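Local coordinates for amino acid adenylation domain-containing protein (Bacillus stratosphericus LAMA 585, PDB 6ULY), which probably activates an alpha-keto acid as its acyl adenylate, which it binds, for nonribosomal depsipeptide synthesis, at residues Thr266-Pro271 and Ser293-Met298; Ala274-Asn279 and Pro307-Arg312. One frame throughout, in Å; residues are numbered along the deposited sequence.

Contact 1: residues Thr266-Pro271 and Ser293-Met298; sequences TKTWAP and SAMTCM
Thr266 O is gripped from both faces of its carbonyl plane, by Thr296 N at 2.8 Å and by Thr296 OG1 at 2.9 Å, each tilted about 30° from that plane. The hydroxyl reaches it because chi1 of Thr296 (60°) sets OG1 between its own N and C, and Cys297 N adds a weak third bond. This is where two neighbouring parallel strands, 267-270 and 297-301, start pairing in a mixed sheet of the adenylate-forming (ANL) fold. The parallel bridge Lys267-Cys297 follows, and Thr268 N donates to Cys297 O at 2.8 Å, with a C=O...N angle of 172° showing an almost head-on approach. The same oxygen also receives a CA-H...O contact from Lys267.

On the face bearing Lys267 and Cys297, the two CB atoms touch; the lysine chain then runs off to Asn234. On the other face, Thr268 lies alongside Met298, while Thr268 OG1 bonds to Leu216 O and Trp256 NE1. Met295, bent at chi2 and chi3, crosses Thr268 at about a right angle and brings its SD to 3.4 Å from Thr266 O. Two methionine methyls thus meet Thr268 CG2: Met298 CE at 3.5 Å and Met295 CE at 3.8 Å.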
loop_
_atom_site.group_PDB
_atom_site.type_symbol
_atom_site.label_atom_id
_atom_site.label_comp_id
_atom_site.label_asym_id
_atom_site.label_seq_id
_atom_site.Cartn_x
_atom_site.Cartn_y
_atom_site.Cartn_z
ATOM N N THR A 266 12.731 -31.312 21.492
ATOM C CA THR A 266 13.507 -30.397 22.316
ATOM C C THR A 266 13.306 -28.937 21.932
ATOM O O THR A 266 13.600 -28.051 22.743
ATOM C CB THR A 266 15.002 -30.741 22.232
ATOM O OG1 THR A 266 15.506 -30.409 20.932
ATOM C CG2 THR A 266 15.218 -32.239 22.489
ATOM N N LYS A 267 12.797 -28.662 20.733
ATOM C CA LYS A 267 12.562 -27.287 20.319
ATOM C C LYS A 267 11.374 -27.238 19.372
ATOM O O LYS A 267 11.085 -28.205 18.662
ATOM C CB LYS A 267 13.798 -26.673 19.646
ATOM C CG LYS A 267 14.174 -27.326 18.327
ATOM C CD LYS A 267 15.423 -26.696 17.721
ATOM C CE LYS A 267 15.669 -27.230 16.320
ATOM N NZ LYS A 267 16.859 -26.636 15.675
ATOM N N THR A 268 10.701 -26.090 19.369
ATOM C CA THR A 268 9.539 -25.841 18.526
ATOM C C THR A 268 9.302 -24.336 18.529
ATOM O O THR A 268 9.980 -23.588 19.239
ATOM C CB THR A 268 8.312 -26.616 19.026
ATOM O OG1 THR A 268 7.268 -26.560 18.048
ATOM C CG2 THR A 268 7.803 -26.044 20.342
ATOM N N TRP A 269 8.338 -23.891 17.726
ATOM C CA TRP A 269 8.006 -22.472 17.706
ATOM C C TRP A 269 6.591 -22.270 17.193
ATOM O O TRP A 269 5.984 -23.165 16.597
ATOM C CB TRP A 269 8.984 -21.676 16.837
ATOM C CG TRP A 269 8.664 -21.704 15.378
ATOM C CD1 TRP A 269 8.874 -22.733 14.508
ATOM C CD2 TRP A 269 8.097 -20.638 14.609
ATOM N NE1 TRP A 269 8.464 -22.379 13.245
ATOM C CE2 TRP A 269 7.986 -21.094 13.281
ATOM C CE3 TRP A 269 7.669 -19.342 14.914
ATOM C CZ2 TRP A 269 7.460 -20.304 12.263
ATOM C CZ3 TRP A 269 7.151 -18.561 13.904
ATOM C CH2 TRP A 269 7.050 -19.043 12.595
ATOM N N ALA A 270 6.083 -21.063 17.422
ATOM C CA ALA A 270 4.794 -20.626 16.908
ATOM C C ALA A 270 4.644 -19.135 17.207
ATOM O O ALA A 270 5.309 -18.615 18.109
ATOM C CB ALA A 270 3.638 -21.416 17.542
ATOM N N PRO A 271 3.792 -18.433 16.461
ATOM C CA PRO A 271 3.414 -17.074 16.865
ATOM C C PRO A 271 2.610 -17.108 18.155
ATOM O O PRO A 271 2.144 -18.152 18.613
ATOM C CB PRO A 271 2.578 -16.555 15.688
ATOM C CG PRO A 271 2.945 -17.442 14.528
ATOM C CD PRO A 271 3.257 -18.780 15.132
ATOM N N SER A 293 9.099 -32.972 29.237
ATOM C CA SER A 293 10.351 -32.728 29.941
ATOM C C SER A 293 11.532 -32.566 28.995
ATOM O O SER A 293 12.559 -32.013 29.403
ATOM C CB SER A 293 10.630 -33.874 30.923
ATOM O OG SER A 293 10.703 -35.120 30.252
ATOM N N ALA A 294 11.412 -33.031 27.750
ATOM C CA ALA A 294 12.489 -32.876 26.781
ATOM C C ALA A 294 12.513 -31.496 26.131
ATOM O O ALA A 294 13.556 -31.098 25.601
ATOM C CB ALA A 294 12.373 -33.941 25.685
ATOM N N MET A 295 11.399 -30.767 26.157
ATOM C CA MET A 295 11.320 -29.470 25.491
ATOM C C MET A 295 12.216 -28.461 26.201
ATOM O O MET A 295 12.065 -28.222 27.404
ATOM C CB MET A 295 9.873 -28.981 25.471
ATOM C CG MET A 295 9.672 -27.583 24.865
ATOM S SD MET A 295 10.302 -27.413 23.179
ATOM C CE MET A 295 9.502 -28.788 22.350
ATOM N N THR A 296 13.141 -27.862 25.453
ATOM C CA THR A 296 14.024 -26.837 25.988
ATOM C C THR A 296 13.861 -25.477 25.327
ATOM O O THR A 296 14.274 -24.474 25.918
ATOM C CB THR A 296 15.495 -27.266 25.851
ATOM O OG1 THR A 296 15.813 -27.474 24.469
ATOM C CG2 THR A 296 15.753 -28.552 26.624
ATOM N N CYS A 297 13.261 -25.407 24.138
ATOM C CA CYS A 297 13.239 -24.176 23.348
ATOM C C CYS A 297 11.886 -24.051 22.652
ATOM O O CYS A 297 11.631 -24.731 21.656
ATOM C CB CYS A 297 14.382 -24.175 22.341
ATOM S SG CYS A 297 14.321 -22.835 21.132
ATOM N N MET A 298 11.032 -23.174 23.165
ATOM C CA MET A 298 9.757 -22.848 22.527
ATOM C C MET A 298 9.847 -21.396 22.066
ATOM O O MET A 298 9.552 -20.468 22.819
ATOM C CB MET A 298 8.585 -23.053 23.472
ATOM C CG MET A 298 8.475 -24.451 24.042
ATOM S SD MET A 298 6.829 -24.758 24.710
ATOM C CE MET A 298 5.932 -25.090 23.193
#

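Contact 2: residues Ala274-Asn279 and Pro307-Arg312; sequences AFAMIN and PKTIHR
Chi1 of -68° in Asn279 sets CG anti to the carbonyl carbon, and chi2 of -17° turns the amide so that ND2 meets Thr309 O; in Thr309, CG2 lies anti to the backbone N and faces helix 272-279. The arrangement is a helix-helix packing within the adenylate-forming fold. The segment axes cross at 54° and approach to 9.1 Å, and the nearest CA atoms are those of Ala276 and Thr309, 5.8 Å apart.

One hydrogen bond spans the interface: Asn279 ND2 donates to Thr309 O at 3.0 Å. The donor lies in the carbonyl plane on a lone pair, and the acceptor is almost within the amide plane, so both flat groups are aligned for the bond, which should restrain rotation of the amide.

Apolar contact centres on Thr309 CG2. This methyl fits against the backbone at Ala276 N, 3.6 Å away, and touches both Phe275 CB and Ala276 CB. The threonine hydroxyl is engaged by Thr562 of helix 560-570, which also covers Ala276, while the Phe275 ring meets Phe313 and Trp256 edge-to-face.

Towards the C-terminal end of both segments, the aliphatic base of Arg312 borders the amide. Its chain bends at chi2 and carries the guanidinium to a salt bridge with Glu282, with the guanidinium plane nearly perpendicular to the amide plane. Its methylenes meet the amide: Arg312 CB lies 3.8 Å from Asn279 ND2, and Arg312 CG lies 4.0 Å from Asn279 CG.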
loop_
_atom_site.group_PDB
_atom_site.type_symbol
_atom_site.label_atom_id
_atom_site.label_comp_id
_atom_site.label_asym_id
_atom_site.label_seq_id
_atom_site.Cartn_x
_atom_site.Cartn_y
_atom_site.Cartn_z
ATOM N N ALA A 274 -0.782 -19.141 18.823
ATOM C CA ALA A 274 -0.813 -20.569 19.109
ATOM C C ALA A 274 -0.717 -20.824 20.606
ATOM O O ALA A 274 -1.402 -21.705 21.139
ATOM C CB ALA A 274 0.317 -21.280 18.367
ATOM N N PHE A 275 0.123 -20.057 21.304
ATOM C CA PHE A 275 0.197 -20.184 22.753
ATOM C C PHE A 275 -1.137 -19.828 23.391
ATOM O O PHE A 275 -1.587 -20.497 24.330
ATOM C CB PHE A 275 1.309 -19.297 23.308
ATOM C CG PHE A 275 2.687 -19.690 22.849
ATOM C CD1 PHE A 275 3.151 -19.315 21.597
ATOM C CD2 PHE A 275 3.524 -20.429 23.673
ATOM C CE1 PHE A 275 4.414 -19.675 21.172
ATOM C CE2 PHE A 275 4.792 -20.790 23.251
ATOM C CZ PHE A 275 5.238 -20.411 22.001
ATOM N N ALA A 276 -1.791 -18.782 22.887
ATOM C CA ALA A 276 -3.099 -18.412 23.416
ATOM C C ALA A 276 -4.142 -19.473 23.097
ATOM O O ALA A 276 -5.033 -19.738 23.912
ATOM C CB ALA A 276 -3.522 -17.057 22.856
ATOM N N MET A 277 -4.053 -20.091 21.916
ATOM C CA MET A 277 -4.992 -21.154 21.573
ATOM C C MET A 277 -4.880 -22.314 22.553
ATOM O O MET A 277 -5.895 -22.848 23.012
ATOM C CB MET A 277 -4.747 -21.637 20.141
ATOM C CG MET A 277 -5.196 -20.668 19.063
ATOM S SD MET A 277 -4.904 -21.280 17.387
ATOM C CE MET A 277 -6.232 -22.465 17.213
ATOM N N ILE A 278 -3.651 -22.713 22.893
ATOM C CA ILE A 278 -3.458 -23.789 23.862
ATOM C C ILE A 278 -4.037 -23.396 25.216
ATOM O O ILE A 278 -4.675 -24.209 25.896
ATOM C CB ILE A 278 -1.965 -24.153 23.965
ATOM C CG1 ILE A 278 -1.456 -24.725 22.639
ATOM C CG2 ILE A 278 -1.728 -25.150 25.093
ATOM C CD1 ILE A 278 -1.897 -26.151 22.371
ATOM N N ASN A 279 -3.830 -22.142 25.628
ATOM C CA ASN A 279 -4.368 -21.689 26.907
ATOM C C ASN A 279 -5.888 -21.791 26.949
ATOM O O ASN A 279 -6.469 -21.925 28.032
ATOM C CB ASN A 279 -3.931 -20.251 27.186
ATOM C CG ASN A 279 -2.441 -20.137 27.440
ATOM O OD1 ASN A 279 -1.773 -21.129 27.725
ATOM N ND2 ASN A 279 -1.915 -18.923 27.344
ATOM N N PRO A 307 2.912 -10.880 27.525
ATOM C CA PRO A 307 3.415 -11.481 28.772
ATOM C C PRO A 307 2.445 -12.453 29.423
ATOM O O PRO A 307 2.840 -13.561 29.807
ATOM C CB PRO A 307 3.680 -10.255 29.658
ATOM C CG PRO A 307 3.943 -9.142 28.700
ATOM C CD PRO A 307 3.079 -9.414 27.504
ATOM N N LYS A 308 1.177 -12.067 29.567
ATOM C CA LYS A 308 0.236 -12.934 30.266
ATOM C C LYS A 308 -0.092 -14.194 29.474
ATOM O O LYS A 308 -0.538 -15.179 30.067
ATOM C CB LYS A 308 -1.038 -12.157 30.595
ATOM C CG LYS A 308 -0.866 -11.220 31.783
ATOM C CD LYS A 308 -2.140 -10.450 32.096
ATOM C CE LYS A 308 -2.043 -9.760 33.450
ATOM N NZ LYS A 308 -3.244 -8.936 33.759
ATOM N N THR A 309 0.128 -14.192 28.159
ATOM C CA THR A 309 -0.092 -15.402 27.374
ATOM C C THR A 309 0.991 -16.436 27.656
ATOM O O THR A 309 0.695 -17.615 27.884
ATOM C CB THR A 309 -0.129 -15.062 25.883
ATOM O OG1 THR A 309 -1.269 -14.243 25.599
ATOM C CG2 THR A 309 -0.199 -16.327 25.040
ATOM N N ILE A 310 2.256 -16.014 27.644
ATOM C CA ILE A 310 3.348 -16.960 27.843
ATOM C C ILE A 310 3.382 -17.440 29.288
ATOM O O ILE A 310 3.667 -18.613 29.557
ATOM C CB ILE A 310 4.693 -16.335 27.422
ATOM C CG1 ILE A 310 4.974 -15.059 28.214
ATOM C CG2 ILE A 310 4.700 -16.052 25.928
ATOM C CD1 ILE A 310 6.225 -14.322 27.761
ATOM N N HIS A 311 3.092 -16.553 30.242
ATOM C CA HIS A 311 3.108 -16.956 31.644
ATOM C C HIS A 311 2.026 -17.991 31.923
ATOM O O HIS A 311 2.275 -19.006 32.585
ATOM C CB HIS A 311 2.928 -15.740 32.550
ATOM C CG HIS A 311 2.985 -16.067 34.010
ATOM N ND1 HIS A 311 1.887 -15.976 34.839
ATOM C CD2 HIS A 311 4.007 -16.502 34.786
ATOM C CE1 HIS A 311 2.232 -16.330 36.064
ATOM N NE2 HIS A 311 3.513 -16.653 36.060
ATOM N N ARG A 312 0.810 -17.749 31.426
ATOM C CA ARG A 312 -0.258 -18.730 31.588
ATOM C C ARG A 312 0.095 -20.032 30.882
ATOM O O ARG A 312 -0.188 -21.122 31.389
ATOM C CB ARG A 312 -1.573 -18.163 31.050
ATOM C CG ARG A 312 -2.786 -19.048 31.290
ATOM C CD ARG A 312 -3.182 -19.057 32.756
ATOM N NE ARG A 312 -3.990 -20.223 33.100
ATOM C CZ ARG A 312 -4.381 -20.523 34.335
ATOM N NH1 ARG A 312 -4.040 -19.741 35.353
ATOM N NH2 ARG A 312 -5.114 -21.607 34.554
#

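How the contacts relate
From the N terminus, strand 267-270 leads directly into helix 272-279. The chain then passes through helix 282-285 and returns at 293-298 to close contact 1, placing strand 297-301 beside strand 267-270. Helix 307-317 follows that strand and closes contact 2 against helix 272-279. The segments alternate in sequence, so the two loops cross: two successive strand-helix units pair strand with strand and helix with helix. Contact 1 joins two neighbouring strands of the mixed sheet and contact 2 joins the helices that follow them. Their centres are 14 Å apart, and they meet directly where Phe275 CE1 packs 3.4 Å from Ala270 O.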